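Local coordinates for pngf-ii (Elizabethkingia meningoseptica, PDB 4R4X), which removes N-linked glycans from glycoproteins, probably by hydrolysing the amide bond between asparagine and the innermost sugar, as in PNGase F, at residues V408-A419 against N500-I511; S240-G249 against I350-H358. All blocks are in the same frame, centred on the assembly; numbering follows the deposited sequence.

Interaction 2 belongs to the first and interaction 1 to the second jelly-roll domain of the PNGase F-like part, their centres 40 Å and nearest atoms about 20 Å apart. Both reach strands of one continuous antiparallel sheet that spans both domains. Interaction 2 sits at the end of strands 248-253 and 343-350, interaction 1 at the end of strands 416-428 and 493-504, and strand 297-303 runs between the two pairs. In each, two antiparallel segments pass side by side between this sheet and a smaller one, a different one for each contact. The zinc ions, bound by E52 with D159 and by H542 with H545 in the C-terminal histidine run, probably a tag, draw on residues of neither contact.

Interaction 1: residues V408-A419 against N500-I511; sequences VDFILTKDLKNA and NLGNLNAGKHTI
F410 and H509 are brought together by opposite first torsions: CG of F410 stands between its own backbone N and carbonyl carbon (chi1 54°), while H509 keeps CG beside its backbone N (chi1 -67°). The phenyl ring therefore folds back across the neighbouring strand, with H509 O over one face, 3.8 Å from F410 CD1. F410 CZ meets H509 CB at 3.6 Å, and I511 CG1 comes to the ring in its plane. L412 CD1 touches both H509 CD2 (3.7 Å) and L504 CB (3.8 Å). The imidazole is fixed in rotation by a bond from H509 NE2 to N505 O (2.7 Å), in the ring plane, and by D447 at ND1. Antiparallel pairing of 408-412 with 507-511, and of L416 with L504, carries both chains side by side from one sheet to the other of a jelly-roll beta-sandwich, whose interior takes F410, L412, L416 and L504; L534 of strand 527-537 packs on the first three. Between the two paired regions D415 OD1 accepts from A506 N at 2.9 Å, on its anti side. Farther along, N503 OD1 receives N418 N in its carbonyl plane (2.9 Å), and a water donates to both N503 OD1 and N418 OD1.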
# COMPACT_ATOMS: atom_id res chain seq x y z
N VAL A 408 27.91 -5.71 15.40
CA VAL A 408 26.91 -6.49 16.12
C VAL A 408 27.23 -7.99 15.98
O VAL A 408 27.56 -8.45 14.88
CB VAL A 408 25.51 -6.21 15.54
CG1 VAL A 408 24.41 -6.77 16.44
CG2 VAL A 408 25.31 -4.71 15.34
N ASP A 409 27.08 -8.74 17.07
CA ASP A 409 27.25 -10.19 17.12
C ASP A 409 25.83 -10.73 17.36
O ASP A 409 25.09 -10.15 18.14
CB ASP A 409 28.19 -10.54 18.30
CG ASP A 409 28.55 -12.02 18.38
OD1 ASP A 409 28.63 -12.69 17.33
OD2 ASP A 409 28.80 -12.53 19.52
N PHE A 410 25.48 -11.84 16.72
CA PHE A 410 24.19 -12.52 16.92
C PHE A 410 24.35 -14.03 16.69
O PHE A 410 25.33 -14.49 16.08
CB PHE A 410 23.12 -11.96 15.97
CG PHE A 410 23.52 -12.01 14.52
CD1 PHE A 410 24.25 -10.96 13.97
CD2 PHE A 410 23.19 -13.09 13.73
CE1 PHE A 410 24.63 -11.00 12.65
CE2 PHE A 410 23.59 -13.14 12.41
CZ PHE A 410 24.31 -12.08 11.87
N ILE A 411 23.38 -14.78 17.16
CA ILE A 411 23.44 -16.25 17.08
C ILE A 411 22.29 -16.78 16.27
O ILE A 411 21.13 -16.47 16.54
CB ILE A 411 23.38 -16.86 18.50
CG1 ILE A 411 24.56 -16.37 19.33
CG2 ILE A 411 23.41 -18.38 18.42
CD1 ILE A 411 24.39 -16.55 20.83
N LEU A 412 22.60 -17.57 15.25
CA LEU A 412 21.56 -18.25 14.48
C LEU A 412 21.42 -19.67 15.00
O LEU A 412 22.44 -20.35 15.18
CB LEU A 412 21.93 -18.31 13.00
CG LEU A 412 22.05 -16.97 12.30
CD1 LEU A 412 22.53 -17.22 10.90
CD2 LEU A 412 20.73 -16.21 12.33
N THR A 413 20.19 -20.12 15.23
CA THR A 413 19.97 -21.49 15.71
C THR A 413 19.78 -22.49 14.57
O THR A 413 19.81 -23.69 14.77
CB THR A 413 18.81 -21.57 16.71
OG1 THR A 413 17.60 -21.13 16.09
CG2 THR A 413 19.10 -20.71 17.92
N LYS A 414 19.60 -21.98 13.36
CA LYS A 414 19.35 -22.81 12.21
C LYS A 414 20.03 -22.15 11.01
O LYS A 414 20.07 -20.92 10.96
CB LYS A 414 17.82 -22.90 12.03
CG LYS A 414 17.31 -23.52 10.75
CD LYS A 414 17.27 -25.04 10.82
CE LYS A 414 16.35 -25.62 9.76
NZ LYS A 414 16.59 -27.08 9.56
N ASP A 415 20.54 -22.96 10.08
CA ASP A 415 21.11 -22.45 8.83
C ASP A 415 20.10 -21.52 8.17
O ASP A 415 18.89 -21.73 8.26
CB ASP A 415 21.43 -23.56 7.81
CG ASP A 415 22.57 -24.50 8.23
OD1 ASP A 415 23.25 -24.29 9.28
OD2 ASP A 415 22.79 -25.48 7.47
N LEU A 416 20.60 -20.51 7.49
CA LEU A 416 19.73 -19.57 6.79
C LEU A 416 20.15 -19.57 5.31
O LEU A 416 21.31 -19.27 5.01
CB LEU A 416 19.93 -18.21 7.44
CG LEU A 416 18.82 -17.21 7.54
CD1 LEU A 416 17.56 -17.81 8.17
CD2 LEU A 416 19.37 -16.01 8.32
N LYS A 417 19.24 -19.96 4.43
CA LYS A 417 19.45 -19.89 2.99
C LYS A 417 19.11 -18.48 2.47
O LYS A 417 18.17 -17.85 2.95
CB LYS A 417 18.59 -20.94 2.28
CG LYS A 417 18.56 -20.80 0.77
CD LYS A 417 17.82 -21.93 0.10
CE LYS A 417 17.82 -21.78 -1.42
NZ LYS A 417 16.94 -22.81 -2.03
N ASN A 418 19.85 -18.03 1.47
CA ASN A 418 19.63 -16.72 0.84
C ASN A 418 19.53 -15.58 1.85
O ASN A 418 18.63 -14.76 1.78
CB ASN A 418 18.42 -16.77 -0.10
CG ASN A 418 18.66 -17.64 -1.31
OD1 ASN A 418 19.80 -17.83 -1.75
ND2 ASN A 418 17.60 -18.18 -1.87
N ALA A 419 20.48 -15.53 2.77
CA ALA A 419 20.50 -14.47 3.76
C ALA A 419 20.70 -13.11 3.07
O ALA A 419 21.46 -12.99 2.13
CB ALA A 419 21.61 -14.68 4.77
N ASN A 500 22.88 -9.12 -0.56
CA ASN A 500 23.02 -10.57 -0.51
C ASN A 500 24.20 -10.98 0.36
O ASN A 500 25.31 -10.48 0.17
CB ASN A 500 23.15 -11.14 -1.92
CG ASN A 500 21.82 -11.19 -2.67
OD1 ASN A 500 20.76 -11.17 -2.06
ND2 ASN A 500 21.88 -11.26 -3.99
N LEU A 501 23.97 -11.85 1.33
CA LEU A 501 25.04 -12.32 2.22
C LEU A 501 25.43 -13.78 1.97
O LEU A 501 26.35 -14.29 2.62
CB LEU A 501 24.60 -12.17 3.67
CG LEU A 501 24.25 -10.76 4.13
CD1 LEU A 501 23.75 -10.86 5.56
CD2 LEU A 501 25.47 -9.84 4.03
N GLY A 502 24.76 -14.43 1.00
CA GLY A 502 24.93 -15.85 0.74
C GLY A 502 24.16 -16.65 1.78
O GLY A 502 23.32 -16.11 2.50
N ASN A 503 24.48 -17.94 1.90
CA ASN A 503 23.87 -18.78 2.93
C ASN A 503 24.69 -18.71 4.23
O ASN A 503 25.94 -18.62 4.20
CB ASN A 503 23.80 -20.24 2.43
CG ASN A 503 23.09 -20.38 1.09
OD1 ASN A 503 22.12 -19.67 0.78
ND2 ASN A 503 23.58 -21.30 0.29
N LEU A 504 24.01 -18.72 5.37
CA LEU A 504 24.67 -18.63 6.64
C LEU A 504 24.47 -19.90 7.44
O LEU A 504 23.37 -20.44 7.48
CB LEU A 504 24.15 -17.45 7.46
CG LEU A 504 24.31 -16.07 6.80
CD1 LEU A 504 23.68 -15.05 7.70
CD2 LEU A 504 25.77 -15.76 6.53
N ASN A 505 25.56 -20.39 8.04
CA ASN A 505 25.49 -21.54 8.96
C ASN A 505 24.86 -21.16 10.29
O ASN A 505 24.98 -20.04 10.75
CB ASN A 505 26.89 -22.07 9.29
CG ASN A 505 27.50 -22.82 8.14
OD1 ASN A 505 26.82 -23.18 7.18
ND2 ASN A 505 28.83 -23.07 8.22
N ALA A 506 24.24 -22.12 10.95
CA ALA A 506 23.89 -21.94 12.36
C ALA A 506 25.14 -21.58 13.19
O ALA A 506 26.26 -22.00 12.88
CB ALA A 506 23.21 -23.19 12.89
N GLY A 507 24.97 -20.80 14.24
CA GLY A 507 26.08 -20.40 15.10
C GLY A 507 26.27 -18.90 15.11
O GLY A 507 25.38 -18.15 14.68
N LYS A 508 27.42 -18.47 15.60
CA LYS A 508 27.65 -17.07 15.86
C LYS A 508 28.10 -16.36 14.60
O LYS A 508 28.87 -16.91 13.83
CB LYS A 508 28.75 -16.91 16.92
CG LYS A 508 28.25 -17.17 18.33
CD LYS A 508 28.86 -16.22 19.37
CE LYS A 508 27.85 -15.89 20.47
NZ LYS A 508 28.46 -15.76 21.82
N HIS A 509 27.63 -15.13 14.42
CA HIS A 509 28.04 -14.30 13.30
C HIS A 509 28.17 -12.87 13.76
O HIS A 509 27.63 -12.48 14.79
CB HIS A 509 27.03 -14.40 12.16
CG HIS A 509 26.98 -15.75 11.51
ND1 HIS A 509 27.88 -16.15 10.54
CD2 HIS A 509 26.15 -16.80 11.71
CE1 HIS A 509 27.61 -17.39 10.17
NE2 HIS A 509 26.57 -17.81 10.87
N THR A 510 28.92 -12.09 13.00
CA THR A 510 29.03 -10.65 13.22
C THR A 510 28.74 -9.88 11.95
O THR A 510 29.10 -10.30 10.83
CB THR A 510 30.43 -10.25 13.70
OG1 THR A 510 31.39 -10.52 12.67
CG2 THR A 510 30.78 -10.96 15.01
N ILE A 511 28.06 -8.76 12.07
CA ILE A 511 27.92 -7.87 10.94
C ILE A 511 28.50 -6.54 11.39
O ILE A 511 28.35 -6.16 12.56
CB ILE A 511 26.48 -7.75 10.45
CG1 ILE A 511 26.07 -9.02 9.71
CG2 ILE A 511 26.33 -6.56 9.50
CD1 ILE A 511 24.57 -9.16 9.43
O HOH W 1 22.59 -17.25 -0.99
O HOH W 2 21.89 -14.13 -0.24

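Interaction 2: residues S240-G249 against I350-H358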
# COMPACT_ATOMS: atom_id res chain seq x y z
N SER A 240 2.50 19.76 6.40
CA SER A 240 2.90 20.67 7.45
C SER A 240 1.68 21.37 8.04
O SER A 240 0.79 21.78 7.31
CB SER A 240 3.87 21.75 6.95
OG SER A 240 4.13 22.74 7.95
N ASN A 241 1.68 21.49 9.37
CA ASN A 241 0.77 22.34 10.13
C ASN A 241 1.51 23.52 10.75
O ASN A 241 1.09 24.04 11.79
CB ASN A 241 0.10 21.56 11.27
CG ASN A 241 -1.06 20.71 10.82
OD1 ASN A 241 -1.41 20.63 9.64
ND2 ASN A 241 -1.69 20.06 11.77
N GLY A 242 2.63 23.92 10.15
CA GLY A 242 3.41 25.01 10.69
C GLY A 242 4.90 24.88 10.50
O GLY A 242 5.58 25.88 10.31
N ASP A 243 5.42 23.66 10.56
CA ASP A 243 6.86 23.44 10.44
C ASP A 243 7.28 23.70 9.00
O ASP A 243 6.67 23.18 8.08
CB ASP A 243 7.18 22.00 10.87
CG ASP A 243 8.68 21.70 10.92
OD1 ASP A 243 9.51 22.62 10.77
OD2 ASP A 243 9.03 20.50 11.10
N ALA A 244 8.33 24.49 8.80
CA ALA A 244 8.82 24.83 7.47
C ALA A 244 9.86 23.85 6.90
O ALA A 244 10.18 23.91 5.72
CB ALA A 244 9.43 26.22 7.48
N TYR A 245 10.40 22.96 7.74
CA TYR A 245 11.63 22.25 7.41
C TYR A 245 11.47 20.83 6.89
O TYR A 245 10.41 20.23 6.99
CB TYR A 245 12.58 22.29 8.61
CG TYR A 245 13.02 23.69 8.95
CD1 TYR A 245 14.04 24.30 8.24
CD2 TYR A 245 12.40 24.41 9.96
CE1 TYR A 245 14.45 25.59 8.53
CE2 TYR A 245 12.79 25.71 10.26
CZ TYR A 245 13.82 26.29 9.55
OH TYR A 245 14.22 27.56 9.85
N ASP A 246 12.57 20.34 6.29
CA ASP A 246 12.64 19.00 5.71
C ASP A 246 13.12 17.99 6.78
O ASP A 246 14.33 17.82 7.02
CB ASP A 246 13.53 18.95 4.46
CG ASP A 246 14.96 19.43 4.69
OD1 ASP A 246 15.20 20.31 5.55
OD2 ASP A 246 15.88 18.92 3.98
N ARG A 247 12.16 17.32 7.40
CA ARG A 247 12.43 16.57 8.62
C ARG A 247 12.61 15.09 8.35
O ARG A 247 12.05 14.54 7.42
CB ARG A 247 11.28 16.73 9.62
CG ARG A 247 10.96 18.15 9.98
CD ARG A 247 12.15 18.92 10.58
NE ARG A 247 11.66 20.12 11.26
CZ ARG A 247 12.43 20.94 11.98
NH1 ARG A 247 13.72 20.70 12.13
NH2 ARG A 247 11.89 22.00 12.57
N THR A 248 13.43 14.46 9.19
CA THR A 248 13.59 13.04 9.17
C THR A 248 12.35 12.43 9.78
O THR A 248 11.87 12.89 10.85
CB THR A 248 14.83 12.64 10.00
OG1 THR A 248 15.98 13.31 9.46
CG2 THR A 248 15.03 11.14 9.96
N GLY A 249 11.82 11.45 9.07
CA GLY A 249 10.68 10.66 9.47
C GLY A 249 10.92 9.14 9.41
O GLY A 249 11.76 8.63 8.64
N ILE A 350 8.35 12.16 13.40
CA ILE A 350 8.91 13.25 12.60
C ILE A 350 9.66 14.19 13.56
O ILE A 350 9.04 14.86 14.40
CB ILE A 350 7.84 14.03 11.81
CG1 ILE A 350 7.09 13.09 10.86
CG2 ILE A 350 8.52 15.15 11.02
CD1 ILE A 350 5.88 13.71 10.18
N GLY A 351 10.98 14.21 13.47
CA GLY A 351 11.79 15.03 14.33
C GLY A 351 11.59 16.49 13.96
O GLY A 351 12.00 16.90 12.89
N ASN A 352 11.00 17.27 14.86
CA ASN A 352 10.79 18.67 14.64
C ASN A 352 10.73 19.42 15.97
O ASN A 352 10.60 18.82 17.04
CB ASN A 352 9.49 18.91 13.86
CG ASN A 352 8.24 18.67 14.70
OD1 ASN A 352 7.66 19.62 15.27
ND2 ASN A 352 7.82 17.42 14.80
N TYR A 353 10.77 20.75 15.90
CA TYR A 353 10.74 21.61 17.10
C TYR A 353 9.60 22.61 16.98
O TYR A 353 9.62 23.65 17.63
CB TYR A 353 12.09 22.35 17.31
CG TYR A 353 13.19 21.47 17.89
CD1 TYR A 353 13.20 21.14 19.26
CD2 TYR A 353 14.20 20.93 17.08
CE1 TYR A 353 14.19 20.33 19.80
CE2 TYR A 353 15.20 20.11 17.62
CZ TYR A 353 15.19 19.82 18.97
OH TYR A 353 16.17 19.00 19.54
N ASP A 354 8.59 22.28 16.18
CA ASP A 354 7.52 23.22 15.89
C ASP A 354 6.22 22.93 16.64
O ASP A 354 5.72 21.80 16.62
CB ASP A 354 7.22 23.23 14.38
CG ASP A 354 6.41 24.44 13.98
OD1 ASP A 354 7.04 25.51 13.87
OD2 ASP A 354 5.18 24.35 13.84
N LYS A 355 5.63 23.97 17.23
CA LYS A 355 4.37 23.79 17.95
C LYS A 355 3.21 23.34 17.05
O LYS A 355 2.29 22.64 17.50
CB LYS A 355 3.97 25.10 18.65
CG LYS A 355 2.76 24.97 19.57
CD LYS A 355 2.41 26.27 20.30
CE LYS A 355 3.55 26.81 21.17
NZ LYS A 355 4.07 25.81 22.17
N GLY A 356 3.22 23.78 15.80
CA GLY A 356 2.17 23.36 14.87
C GLY A 356 2.53 21.99 14.30
O GLY A 356 1.72 21.08 14.27
N GLY A 357 3.77 21.87 13.85
CA GLY A 357 4.32 20.59 13.43
C GLY A 357 3.75 20.10 12.11
O GLY A 357 3.78 20.81 11.11
N HIS A 358 3.27 18.86 12.14
CA HIS A 358 2.83 18.11 10.97
C HIS A 358 1.55 17.37 11.30
O HIS A 358 1.24 17.16 12.47
CB HIS A 358 3.87 17.06 10.55
CG HIS A 358 5.20 17.66 10.23
ND1 HIS A 358 5.64 17.82 8.94
CD2 HIS A 358 6.15 18.18 11.03
CE1 HIS A 358 6.84 18.38 8.96
NE2 HIS A 358 7.16 18.63 10.21
O HOH W 3 14.30 16.09 11.39
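This is a loop-to-loop contact at one end of the first of the two PNGase F-type jelly rolls, organised around the carboxylate of D243. Residues 240-249 lead from strand 231-240 to strand 248-253, and residues 350-358 from strand 343-350 to strand 358-367, so the two connections run antiparallel between the same pair of sheets. Short backbone pairings close either end: N241 N donates to G357 O at 2.8 Å, and G351 N donates to T248 O at 3.1 Å, nearly in line with the carbonyl. In the middle, D243 turns CG away from its backbone N (chi1 -174°) and directs its carboxylate at the 350-358 segment. Its OD2 takes two N-H groups, R247 NE on the syn lone pair (2.7 Å) and H358 NE2 on the anti side (2.8 Å). The imidazole stands almost perpendicular to the carboxylate, at 85°, and Q238 bonds its ND1. R247 holds D243 side-on, NE to OD2 and NH2 to OD1, which fixes how the two groups are turned, with N352 CA over one face of the guanidinium and Y245 CB over the other. The aliphatic part of the arginine also packs across the contact, CB lying 3.5 Å from I350 CG2. D243 OD1 closes an Asx turn with Y245 N, which approaches from the face opposite R247 NH2. The 350-358 loop is shaped by its own acceptors: N352 OD1 makes an Asx turn with D354 N, and D354 OD2 accepts from G356 N and, at 2.9 Å on its anti lone pair, from G357 N.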